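Local coordinates for uncharacterized protein (Bacteroides eggerthii DSM 20697, PDB 4ECO) that is of unknown function but is built of leucine-rich repeats, a scaffold that in many relatives binds other proteins, at residues 402-407 with 432-437. Numbering follows the deposited sequence.
Sequences SVMSAI and GINVSS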
loop_
_atom_site.group_PDB
_atom_site.type_symbol
_atom_site.label_atom_id
_atom_site.label_comp_id
_atom_site.label_asym_id
_atom_site.label_seq_id
_atom_site.Cartn_x
_atom_site.Cartn_y
_atom_site.Cartn_z
ATOM N N SER A 402 -8.882 15.905 -12.213
ATOM C CA SER A 402 -7.913 15.364 -11.264
ATOM C C SER A 402 -7.271 14.122 -11.862
ATOM O O SER A 402 -7.975 13.187 -12.246
ATOM C CB SER A 402 -8.568 15.063 -9.914
ATOM O OG SER A 402 -9.902 14.587 -10.046
ATOM N N VAL A 403 -5.933 14.138 -11.996
ATOM C CA VAL A 403 -5.200 13.037 -12.614
ATOM C C VAL A 403 -4.478 12.266 -11.536
ATOM O O VAL A 403 -3.674 12.834 -10.784
ATOM C CB VAL A 403 -4.229 13.495 -13.748
ATOM C CG1 VAL A 403 -3.470 12.307 -14.355
ATOM C CG2 VAL A 403 -4.982 14.239 -14.833
HETATM N N MSE A 404 -4.767 10.955 -11.474
HETATM C CA MSE A 404 -4.129 10.020 -10.550
HETATM C C MSE A 404 -2.674 9.786 -10.968
HETATM O O MSE A 404 -2.327 9.976 -12.143
HETATM C CB MSE A 404 -4.907 8.696 -10.514
HETATM C CG MSE A 404 -6.400 8.861 -10.147
HETATM SE SE MSE A 404 -7.337 7.155 -10.011
HETATM C CE MSE A 404 -7.587 6.805 -11.878
ATOM N N SER A 405 -1.816 9.425 -10.004
ATOM C CA SER A 405 -0.392 9.175 -10.259
ATOM C C SER A 405 -0.206 7.872 -11.061
ATOM O O SER A 405 0.307 7.933 -12.178
ATOM C CB SER A 405 0.410 9.126 -8.958
ATOM O OG SER A 405 0.810 10.408 -8.492
ATOM N N ALA A 406 -0.651 6.713 -10.517
ATOM C CA ALA A 406 -0.500 5.398 -11.148
ATOM C C ALA A 406 -1.572 4.409 -10.693
ATOM O O ALA A 406 -1.996 4.440 -9.534
ATOM C CB ALA A 406 0.881 4.819 -10.836
ATOM N N ILE A 407 -1.948 3.481 -11.576
ATOM C CA ILE A 407 -2.917 2.434 -11.260
ATOM C C ILE A 407 -2.264 1.080 -11.567
ATOM O O ILE A 407 -1.594 0.920 -12.592
ATOM C CB ILE A 407 -4.262 2.666 -11.982
ATOM C CG1 ILE A 407 -5.366 1.779 -11.414
ATOM C CG2 ILE A 407 -4.159 2.605 -13.525
ATOM C CD1 ILE A 407 -6.691 2.394 -11.538
ATOM N N GLY A 432 -12.044 5.656 -20.596
ATOM C CA GLY A 432 -10.626 5.881 -20.328
ATOM C C GLY A 432 -10.307 5.997 -18.858
ATOM O O GLY A 432 -11.167 5.745 -18.009
ATOM N N ILE A 433 -9.055 6.335 -18.538
ATOM C CA ILE A 433 -8.583 6.465 -17.152
ATOM C C ILE A 433 -7.805 7.759 -17.003
ATOM O O ILE A 433 -6.886 8.020 -17.780
ATOM C CB ILE A 433 -7.714 5.253 -16.669
ATOM C CG1 ILE A 433 -8.272 3.888 -17.136
ATOM C CG2 ILE A 433 -7.513 5.291 -15.135
ATOM C CD1 ILE A 433 -7.478 2.672 -16.696
ATOM N N ASN A 434 -8.155 8.545 -15.974
ATOM C CA ASN A 434 -7.517 9.807 -15.592
ATOM C C ASN A 434 -6.304 9.505 -14.724
ATOM O O ASN A 434 -6.321 9.734 -13.505
ATOM C CB ASN A 434 -8.530 10.694 -14.851
ATOM C CG ASN A 434 -9.210 10.010 -13.678
ATOM O OD1 ASN A 434 -9.722 8.880 -13.778
ATOM N ND2 ASN A 434 -9.189 10.671 -12.526
ATOM N N VAL A 435 -5.251 8.934 -15.343
ATOM C CA VAL A 435 -4.040 8.518 -14.620
ATOM C C VAL A 435 -2.806 8.754 -15.493
ATOM O O VAL A 435 -2.886 8.662 -16.710
ATOM C CB VAL A 435 -4.151 7.037 -14.140
ATOM C CG1 VAL A 435 -4.156 6.045 -15.304
ATOM C CG2 VAL A 435 -3.055 6.696 -13.152
ATOM N N SER A 436 -1.668 9.064 -14.852
ATOM C CA SER A 436 -0.379 9.306 -15.514
ATOM C C SER A 436 0.336 7.979 -15.838
ATOM O O SER A 436 0.985 7.890 -16.885
ATOM C CB SER A 436 0.517 10.189 -14.643
ATOM O OG SER A 436 -0.100 11.424 -14.306
ATOM N N SER A 437 0.210 6.950 -14.970
ATOM C CA SER A 437 0.897 5.680 -15.209
ATOM C C SER A 437 -0.028 4.464 -15.065
ATOM O O SER A 437 -0.790 4.373 -14.107
ATOM C CB SER A 437 2.083 5.528 -14.253
ATOM O OG SER A 437 2.891 4.396 -14.538
#
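V435 lies at the apolar centre of the contact, its two methyl groups meeting M404, A406 and I407 of the preceding coil. With CG1 between the backbone N and the carbonyl carbon (chi1 67°), CG2 falls anti to the N and reaches the backbone of A406, 3.5 Å from its CA, and touches CB of M404. CG1 meets CG2 of I407 at 3.9 Å, the side chains crossing at about a right angle. M404, a selenomethionine, bends at chi3 (-78°), and its methyl CE comes within 3.6 Å of CG2 of I433. L382 on strand 381-383 touches both M404 and I407, continuing this interior into the coil before.

Beside these side chains the two backbones run parallel and bond directly. M404 bonds through both N and O to segment 432-437, on either side of V435: its N donates to O of N434 at 2.8 Å, and its O accepts N of S436. N of I407 donates to O of S437 at 2.9 Å, beyond the corner that both chains turn at S405 and S436. On the sheet face of A406 and S437, the two CB atoms sit 3.7 Å apart, while the hydroxyl of S437 bonds to that of S461 in the next coil.

At the polar edge the N434 amide crosses the M404 side chain obliquely, with CE of M404 under its face, 3.5 Å from OD1. ND2 gives a nearly straight bond of 2.8 Å to O of S402, which lies in the amide plane. Replacing N434 by an alanine would probably leave the S402 carbonyl without its tie to the neighbouring coil and the M404 methyl without its amide cover. Short parallel strands joined coil to coil, with aliphatic side chains turned inward, are characteristic of the leucine-rich repeat solenoid.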